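Local coordinates for protein 1-deoxy-D-xylulose 5-phosphate reductoisomerase (Zymomonas mobilis, PDB 1R0K) that catalyses the NADPH-dependent rearrangement and reduction of 1-deoxy-D-xylulose 5-phosphate to 2-C-methyl-D-erythritol 4-phosphate in isoprenoid biosynthesis, with the aid of a divalent metal ion, at residues A206-M216 / N329-L337; L128-I136 / T361-F369. All blocks are in the same frame, centred on the assembly; numbering follows the deposited sequence.

Interaction 1: residues A206-M216 / N329-L337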
loop_
_atom_site.group_PDB
_atom_site.type_symbol
_atom_site.label_atom_id
_atom_site.label_comp_id
_atom_site.label_asym_id
_atom_site.label_seq_id
_atom_site.Cartn_x
_atom_site.Cartn_y
_atom_site.Cartn_z
ATOM N N ALA B 206 -14.021 -28.754 -5.924
ATOM C CA ALA B 206 -13.973 -28.860 -7.378
ATOM C C ALA B 206 -14.526 -27.606 -8.048
ATOM O O ALA B 206 -13.962 -27.125 -9.029
ATOM C CB ALA B 206 -14.751 -30.091 -7.838
ATOM N N LYS B 207 -15.629 -27.080 -7.521
ATOM C CA LYS B 207 -16.239 -25.872 -8.079
ATOM C C LYS B 207 -15.232 -24.732 -8.060
ATOM O O LYS B 207 -15.034 -24.038 -9.062
ATOM C CB LYS B 207 -17.478 -25.480 -7.266
ATOM C CG LYS B 207 -18.033 -24.074 -7.540
ATOM C CD LYS B 207 -18.522 -23.903 -8.969
ATOM C CE LYS B 207 -19.609 -22.835 -9.062
ATOM N NZ LYS B 207 -19.205 -21.494 -8.553
ATOM N N ILE B 208 -14.600 -24.542 -6.908
ATOM C CA ILE B 208 -13.606 -23.489 -6.747
ATOM C C ILE B 208 -12.513 -23.661 -7.800
ATOM O O ILE B 208 -12.065 -22.689 -8.409
ATOM C CB ILE B 208 -12.967 -23.539 -5.334
ATOM C CG1 ILE B 208 -14.054 -23.378 -4.266
ATOM C CG2 ILE B 208 -11.930 -22.435 -5.180
ATOM C CD1 ILE B 208 -13.534 -23.453 -2.842
ATOM N N SER B 209 -12.088 -24.900 -8.016
ATOM C CA SER B 209 -11.048 -25.170 -9.005
ATOM C C SER B 209 -11.491 -24.794 -10.416
ATOM O O SER B 209 -10.734 -24.175 -11.165
ATOM C CB SER B 209 -10.652 -26.646 -8.972
ATOM O OG SER B 209 -10.051 -26.978 -7.732
ATOM N N ILE B 210 -12.715 -25.164 -10.784
ATOM C CA ILE B 210 -13.207 -24.855 -12.122
ATOM C C ILE B 210 -13.339 -23.348 -12.346
ATOM O O ILE B 210 -12.943 -22.836 -13.397
ATOM C CB ILE B 210 -14.563 -25.550 -12.401
ATOM C CG1 ILE B 210 -14.417 -27.062 -12.202
ATOM C CG2 ILE B 210 -15.019 -25.258 -13.820
ATOM C CD1 ILE B 210 -13.326 -27.704 -13.047
ATOM N N ASP B 211 -13.882 -22.639 -11.358
ATOM C CA ASP B 211 -14.047 -21.195 -11.465
ATOM C C ASP B 211 -12.696 -20.506 -11.641
ATOM O O ASP B 211 -12.591 -19.463 -12.296
ATOM C CB ASP B 211 -14.758 -20.633 -10.229
ATOM C CG ASP B 211 -16.242 -20.956 -10.210
ATOM O OD1 ASP B 211 -16.798 -21.298 -11.279
ATOM O OD2 ASP B 211 -16.855 -20.852 -9.126
ATOM N N SER B 212 -11.666 -21.091 -11.044
ATOM C CA SER B 212 -10.320 -20.549 -11.163
ATOM C C SER B 212 -9.826 -20.793 -12.594
ATOM O O SER B 212 -9.220 -19.926 -13.215
ATOM C CB SER B 212 -9.394 -21.242 -10.162
ATOM O OG SER B 212 -8.038 -20.895 -10.385
ATOM N N ALA B 213 -10.118 -21.979 -13.114
ATOM C CA ALA B 213 -9.700 -22.363 -14.456
ATOM C C ALA B 213 -10.359 -21.523 -15.547
ATOM O O ALA B 213 -9.725 -21.184 -16.541
ATOM C CB ALA B 213 -9.994 -23.846 -14.681
ATOM N N THR B 214 -11.630 -21.181 -15.360
ATOM C CA THR B 214 -12.354 -20.386 -16.350
ATOM C C THR B 214 -12.223 -18.895 -16.057
ATOM O O THR B 214 -12.575 -18.055 -16.885
ATOM C CB THR B 214 -13.849 -20.719 -16.340
ATOM O OG1 THR B 214 -14.403 -20.327 -15.080
ATOM C CG2 THR B 214 -14.074 -22.216 -16.546
ATOM N N MET B 215 -11.709 -18.588 -14.868
ATOM C CA MET B 215 -11.542 -17.224 -14.397
ATOM C C MET B 215 -12.884 -16.606 -14.018
ATOM O O MET B 215 -13.013 -15.388 -13.907
ATOM C CB MET B 215 -10.812 -16.353 -15.431
ATOM C CG MET B 215 -9.312 -16.627 -15.501
ATOM S SD MET B 215 -8.371 -15.273 -16.252
ATOM C CE MET B 215 -8.164 -14.168 -14.849
ATOM N N MET B 216 -13.884 -17.458 -13.807
ATOM C CA MET B 216 -15.200 -16.990 -13.393
ATOM C C MET B 216 -15.038 -16.428 -11.981
ATOM O O MET B 216 -15.714 -15.472 -11.593
ATOM C CB MET B 216 -16.194 -18.152 -13.373
ATOM C CG MET B 216 -17.607 -17.764 -12.970
ATOM S SD MET B 216 -18.369 -16.571 -14.096
ATOM C CE MET B 216 -18.670 -17.598 -15.515
ATOM N N ASN B 329 -23.722 -20.359 -13.699
ATOM C CA ASN B 329 -22.380 -20.919 -13.595
ATOM C C ASN B 329 -22.376 -22.160 -12.697
ATOM O O ASN B 329 -21.674 -23.133 -12.973
ATOM C CB ASN B 329 -21.406 -19.869 -13.048
ATOM C CG ASN B 329 -19.972 -20.349 -13.067
ATOM O OD1 ASN B 329 -19.424 -20.663 -14.132
ATOM N ND2 ASN B 329 -19.353 -20.416 -11.891
ATOM N N GLU B 330 -23.162 -22.130 -11.624
ATOM C CA GLU B 330 -23.242 -23.274 -10.716
ATOM C C GLU B 330 -23.673 -24.521 -11.484
ATOM O O GLU B 330 -23.083 -25.589 -11.339
ATOM C CB GLU B 330 -24.248 -23.001 -9.592
ATOM C CG GLU B 330 -23.789 -21.972 -8.573
ATOM C CD GLU B 330 -22.852 -22.549 -7.523
ATOM O OE1 GLU B 330 -22.370 -23.692 -7.692
ATOM O OE2 GLU B 330 -22.591 -21.849 -6.522
ATOM N N ILE B 331 -24.712 -24.369 -12.301
ATOM C CA ILE B 331 -25.247 -25.460 -13.104
ATOM C C ILE B 331 -24.252 -25.906 -14.164
ATOM O O ILE B 331 -23.996 -27.097 -14.320
ATOM C CB ILE B 331 -26.562 -25.028 -13.811
ATOM C CG1 ILE B 331 -27.646 -24.768 -12.769
ATOM C CG2 ILE B 331 -27.020 -26.100 -14.791
ATOM C CD1 ILE B 331 -28.071 -26.015 -12.021
ATOM N N ALA B 332 -23.695 -24.942 -14.891
ATOM C CA ALA B 332 -22.745 -25.240 -15.950
ATOM C C ALA B 332 -21.512 -25.974 -15.432
ATOM O O ALA B 332 -21.077 -26.956 -16.028
ATOM C CB ALA B 332 -22.335 -23.953 -16.658
ATOM N N VAL B 333 -20.945 -25.494 -14.327
ATOM C CA VAL B 333 -19.768 -26.136 -13.747
ATOM C C VAL B 333 -20.090 -27.581 -13.355
ATOM O O VAL B 333 -19.339 -28.503 -13.672
ATOM C CB VAL B 333 -19.265 -25.350 -12.505
ATOM C CG1 VAL B 333 -18.206 -26.145 -11.764
ATOM C CG2 VAL B 333 -18.695 -24.006 -12.944
ATOM N N ALA B 334 -21.217 -27.777 -12.676
ATOM C CA ALA B 334 -21.628 -29.114 -12.260
ATOM C C ALA B 334 -21.799 -30.024 -13.476
ATOM O O ALA B 334 -21.442 -31.203 -13.433
ATOM C CB ALA B 334 -22.936 -29.039 -11.467
ATOM N N ALA B 335 -22.342 -29.475 -14.560
ATOM C CA ALA B 335 -22.545 -30.242 -15.788
ATOM C C ALA B 335 -21.195 -30.668 -16.352
ATOM O O ALA B 335 -21.027 -31.805 -16.790
ATOM C CB ALA B 335 -23.297 -29.403 -16.812
ATOM N N PHE B 336 -20.234 -29.748 -16.344
ATOM C CA PHE B 336 -18.901 -30.054 -16.840
ATOM C C PHE B 336 -18.300 -31.181 -16.010
ATOM O O PHE B 336 -17.818 -32.171 -16.555
ATOM C CB PHE B 336 -17.993 -28.821 -16.762
ATOM C CG PHE B 336 -16.544 -29.119 -17.053
ATOM C CD1 PHE B 336 -16.163 -29.661 -18.283
ATOM C CD2 PHE B 336 -15.568 -28.884 -16.094
ATOM C CE1 PHE B 336 -14.826 -29.966 -18.550
ATOM C CE2 PHE B 336 -14.228 -29.183 -16.347
ATOM C CZ PHE B 336 -13.856 -29.726 -17.578
ATOM N N LEU B 337 -18.328 -31.024 -14.690
ATOM C CA LEU B 337 -17.788 -32.035 -13.789
ATOM C C LEU B 337 -18.481 -33.383 -13.980
ATOM O O LEU B 337 -17.857 -34.437 -13.826
ATOM C CB LEU B 337 -17.936 -31.580 -12.337
ATOM C CG LEU B 337 -17.038 -30.405 -11.941
ATOM C CD1 LEU B 337 -17.386 -29.956 -10.535
ATOM C CD2 LEU B 337 -15.572 -30.813 -12.028
HETATM O O HOH W 1 -20.933 -19.313 -9.476
HETATM O O HOH W 2 -16.589 -21.540 -14.005
#

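Interaction 2: residues L128-I136 / T361-F369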
loop_
_atom_site.group_PDB
_atom_site.type_symbol
_atom_site.label_atom_id
_atom_site.label_comp_id
_atom_site.label_asym_id
_atom_site.label_seq_id
_atom_site.Cartn_x
_atom_site.Cartn_y
_atom_site.Cartn_z
ATOM N N LEU B 128 -22.736 -10.351 -2.108
ATOM C CA LEU B 128 -22.476 -9.229 -3.005
ATOM C C LEU B 128 -22.593 -9.588 -4.481
ATOM O O LEU B 128 -22.883 -8.735 -5.317
ATOM C CB LEU B 128 -21.101 -8.630 -2.712
ATOM C CG LEU B 128 -20.958 -8.125 -1.274
ATOM C CD1 LEU B 128 -19.591 -7.480 -1.090
ATOM C CD2 LEU B 128 -22.068 -7.133 -0.963
ATOM N N VAL B 129 -22.372 -10.853 -4.806
ATOM C CA VAL B 129 -22.479 -11.283 -6.191
ATOM C C VAL B 129 -23.941 -11.329 -6.615
ATOM O O VAL B 129 -24.319 -10.781 -7.649
ATOM C CB VAL B 129 -21.877 -12.688 -6.392
ATOM C CG1 VAL B 129 -22.207 -13.203 -7.794
ATOM C CG2 VAL B 129 -20.373 -12.640 -6.195
ATOM N N SER B 130 -24.766 -11.970 -5.799
ATOM C CA SER B 130 -26.176 -12.119 -6.126
ATOM C C SER B 130 -27.101 -11.073 -5.510
ATOM O O SER B 130 -28.098 -10.691 -6.122
ATOM C CB SER B 130 -26.637 -13.519 -5.724
ATOM O OG SER B 130 -25.804 -14.502 -6.325
ATOM N N ALA B 131 -26.776 -10.609 -4.308
ATOM C CA ALA B 131 -27.612 -9.620 -3.633
ATOM C C ALA B 131 -26.849 -8.358 -3.228
ATOM O O ALA B 131 -27.175 -7.728 -2.220
ATOM C CB ALA B 131 -28.253 -10.250 -2.408
ATOM N N GLY B 132 -25.845 -7.991 -4.020
ATOM C CA GLY B 132 -25.044 -6.813 -3.720
ATOM C C GLY B 132 -25.806 -5.531 -3.420
ATOM O O GLY B 132 -25.535 -4.860 -2.419
ATOM N N GLY B 133 -26.753 -5.184 -4.289
ATOM C CA GLY B 133 -27.537 -3.975 -4.093
ATOM C C GLY B 133 -28.267 -3.944 -2.764
ATOM O O GLY B 133 -28.198 -2.958 -2.031
ATOM N N LEU B 134 -28.964 -5.030 -2.453
ATOM C CA LEU B 134 -29.711 -5.145 -1.208
ATOM C C LEU B 134 -28.809 -5.092 0.018
ATOM O O LEU B 134 -29.124 -4.421 1.001
ATOM C CB LEU B 134 -30.494 -6.457 -1.190
ATOM C CG LEU B 134 -31.537 -6.622 -2.292
ATOM C CD1 LEU B 134 -32.143 -8.016 -2.201
ATOM C CD2 LEU B 134 -32.608 -5.557 -2.154
ATOM N N MET B 135 -27.691 -5.808 -0.041
ATOM C CA MET B 135 -26.752 -5.845 1.073
ATOM C C MET B 135 -26.149 -4.472 1.345
ATOM O O MET B 135 -26.107 -4.026 2.487
ATOM C CB MET B 135 -25.638 -6.854 0.791
ATOM C CG MET B 135 -26.116 -8.299 0.753
ATOM S SD MET B 135 -26.696 -8.899 2.364
ATOM C CE MET B 135 -27.191 -10.594 1.947
ATOM N N ILE B 136 -25.680 -3.802 0.299
ATOM C CA ILE B 136 -25.095 -2.481 0.475
ATOM C C ILE B 136 -26.161 -1.507 0.974
ATOM O O ILE B 136 -25.865 -0.599 1.747
ATOM C CB ILE B 136 -24.474 -1.961 -0.838
ATOM C CG1 ILE B 136 -23.344 -2.896 -1.281
ATOM C CG2 ILE B 136 -23.937 -0.544 -0.639
ATOM C CD1 ILE B 136 -22.272 -3.118 -0.224
ATOM N N THR B 361 -35.055 -6.454 -11.232
ATOM C CA THR B 361 -34.089 -6.264 -10.158
ATOM C C THR B 361 -34.680 -6.776 -8.846
ATOM O O THR B 361 -35.836 -6.504 -8.532
ATOM C CB THR B 361 -33.739 -4.775 -9.979
ATOM O OG1 THR B 361 -33.224 -4.254 -11.207
ATOM C CG2 THR B 361 -32.693 -4.603 -8.889
ATOM N N PRO B 362 -33.892 -7.527 -8.065
ATOM C CA PRO B 362 -34.376 -8.060 -6.787
ATOM C C PRO B 362 -34.688 -6.926 -5.814
ATOM O O PRO B 362 -33.960 -5.938 -5.766
ATOM C CB PRO B 362 -33.202 -8.908 -6.295
ATOM C CG PRO B 362 -32.474 -9.267 -7.545
ATOM C CD PRO B 362 -32.526 -7.998 -8.342
ATOM N N SER B 363 -35.765 -7.057 -5.045
ATOM C CA SER B 363 -36.111 -6.024 -4.073
ATOM C C SER B 363 -36.000 -6.589 -2.657
ATOM O O SER B 363 -36.085 -5.850 -1.677
ATOM C CB SER B 363 -37.531 -5.504 -4.314
ATOM O OG SER B 363 -38.497 -6.479 -3.971
ATOM N N SER B 364 -35.800 -7.901 -2.559
ATOM C CA SER B 364 -35.667 -8.583 -1.272
ATOM C C SER B 364 -34.896 -9.879 -1.493
ATOM O O SER B 364 -34.716 -10.306 -2.634
ATOM C CB SER B 364 -37.044 -8.928 -0.709
ATOM O OG SER B 364 -37.644 -9.966 -1.468
ATOM N N LEU B 365 -34.443 -10.508 -0.412
ATOM C CA LEU B 365 -33.716 -11.764 -0.541
ATOM C C LEU B 365 -34.630 -12.814 -1.167
ATOM O O LEU B 365 -34.169 -13.708 -1.883
ATOM C CB LEU B 365 -33.213 -12.259 0.824
ATOM C CG LEU B 365 -32.003 -11.535 1.426
ATOM C CD1 LEU B 365 -31.599 -12.215 2.730
ATOM C CD2 LEU B 365 -30.845 -11.550 0.431
ATOM N N GLU B 366 -35.931 -12.705 -0.903
ATOM C CA GLU B 366 -36.881 -13.654 -1.465
ATOM C C GLU B 366 -36.813 -13.626 -2.994
ATOM O O GLU B 366 -36.906 -14.672 -3.640
ATOM C CB GLU B 366 -38.300 -13.338 -0.984
ATOM C CG GLU B 366 -38.515 -13.593 0.506
ATOM C CD GLU B 366 -37.500 -12.875 1.390
ATOM O OE1 GLU B 366 -37.437 -11.622 1.364
ATOM O OE2 GLU B 366 -36.757 -13.572 2.118
ATOM N N ASP B 367 -36.644 -12.435 -3.568
ATOM C CA ASP B 367 -36.540 -12.303 -5.022
ATOM C C ASP B 367 -35.234 -12.940 -5.509
ATOM O O ASP B 367 -35.197 -13.587 -6.554
ATOM C CB ASP B 367 -36.559 -10.831 -5.458
ATOM C CG ASP B 367 -37.906 -10.162 -5.232
ATOM O OD1 ASP B 367 -38.932 -10.867 -5.180
ATOM O OD2 ASP B 367 -37.937 -8.923 -5.124
ATOM N N VAL B 368 -34.162 -12.743 -4.747
ATOM C CA VAL B 368 -32.868 -13.307 -5.112
ATOM C C VAL B 368 -32.958 -14.831 -5.197
ATOM O O VAL B 368 -32.525 -15.429 -6.181
ATOM C CB VAL B 368 -31.782 -12.905 -4.093
ATOM C CG1 VAL B 368 -30.453 -13.584 -4.434
ATOM C CG2 VAL B 368 -31.615 -11.386 -4.095
ATOM N N PHE B 369 -33.527 -15.455 -4.170
ATOM C CA PHE B 369 -33.675 -16.903 -4.155
ATOM C C PHE B 369 -34.476 -17.367 -5.368
ATOM O O PHE B 369 -34.140 -18.368 -6.000
ATOM C CB PHE B 369 -34.390 -17.345 -2.882
ATOM C CG PHE B 369 -33.594 -17.121 -1.635
ATOM C CD1 PHE B 369 -34.191 -16.578 -0.504
ATOM C CD2 PHE B 369 -32.249 -17.469 -1.582
ATOM C CE1 PHE B 369 -33.458 -16.387 0.663
ATOM C CE2 PHE B 369 -31.511 -17.283 -0.421
ATOM C CZ PHE B 369 -32.118 -16.740 0.703
#

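Interaction 1: residues A206-M216 / N329-L337
Helix 206-214, which carries the predicted substrate-binding Ser212, packs against the C-terminal half of helix 321-337, with Lys207, Ile210 and Asp211 meeting Asn329, Val333 and Leu337. The local axes lie 10.2 Å apart and 102° from parallel, so the helices meet nearly crosswise. Polar and apolar contacts divide along the crossing. At the polar end the amide of Asn329 reaches Asp211, ND2 donating to OD1 over 2.8 Å in a nearly straight bond (164°). OD1 lies in the plane of the amide, but the carboxylate is turned 31° against it, so the N-H meets OD1 from its syn side, out of the carboxylate plane. The other oxygen of Asp211, OD2, takes the ammonium of Lys207 on its syn lone pair, NZ to OD2 2.5 Å. Bends at chi2 and chi4 turn the lysine chain back to this partner on its own helix, while its CD rests on Val333 CG1 at 3.6 Å. Glu330 OE1 lies beside Lys207 CE and makes a long salt bridge to NZ. One water accepts from Lys207 NZ and Asn329 ND2; another donates to Asp211 OD1 and Asn329 OD1 and accepts from Thr214 OG1. CG and CE of Met216 lie against the Asn329 amide. Farther along, Ile210 lays CB on Val333 CG1 (3.7 Å) and places CD1 at the edge of the Phe336 ring, in its plane, while Leu337 CD1 touches Ala206 CB. With ND2 held by Asp211 and OD1 by a water, the Asn329 amide is probably kept from flipping, and the lysine probably stabilises the buried Asp211 as a carboxylate.

Interaction 2: residues L128-I136 / T361-F369
Segments 128-136 and 361-369 pair a break between two helices with the start of a third: Ala131, the N-cap of helix 132-142, faces Val368 with their CA atoms 6.6 Å apart, and Leu134 faces Ser364. The short helical parts 132-136 and 365-369 run nearly antiparallel, at 160°, with axes 10.8 Å apart. Leu134 is the main side chain from the first segment. Its two methyls lie side by side against one side of the turn that leads into helix 365-385: CD1 approaches the carbonyl carbon of Ser364 at 3.4 Å and also meets Val368 CG2, while CD2 lies 3.5 Å from Ser363 O. An alanine in place of Leu134 would remove both methyls and would probably leave a gap beside the Ser363-Ser364 backbone and Val368. Val368 spreads its branches over the helix break. CG1, anti to the backbone N at chi1 176°, meets Ser130 CB, whereas CG2 reaches Ala131 CB at 3.9 Å. Deeper in, Leu365 CD2 sits 4.1 Å from both Ala131 CB and the terminal CE of Met135, whose chain crosses that of the leucine at about a right angle; Leu107 and Leu111 of helix 107-115 continue this apolar layer. The turn touched by Leu134 is fixed from its own side. Asp367 OD2 accepts from Ser363 N over 2.9 Å on its anti lone pair and from Ser363 OG nearly along the C-O direction, while Ser364 caps the helix through a weak bond from Asp367 N to OG. Across the two segments the attraction is therefore van der Waals and hydrophobic, with the polar bonds of 361-369 shaping the surface that Leu134 fits.

From the N terminus, the chain first passes through 128-136, just beyond the parallel-sheet strand 119-122, and then, after the first strand of the four-stranded mixed sheet (168-175), through 206-216, before the other three. Returning along helix 321-337, it closes interaction 1 at 329-337, and only at 361-369, where the last helix begins, does it close interaction 2. The shorter loop thus lies wholly within the longer one. Interaction 1 joins the region predicted to bind the substrate to the C-terminal helices, whereas interaction 2 ties those helices to the NADPH-binding, Rossmann-like part. Their centres are 22 Å apart and they do not touch, but helix 321-337 spans both, its Ala323 and Asn326 meeting Ser130.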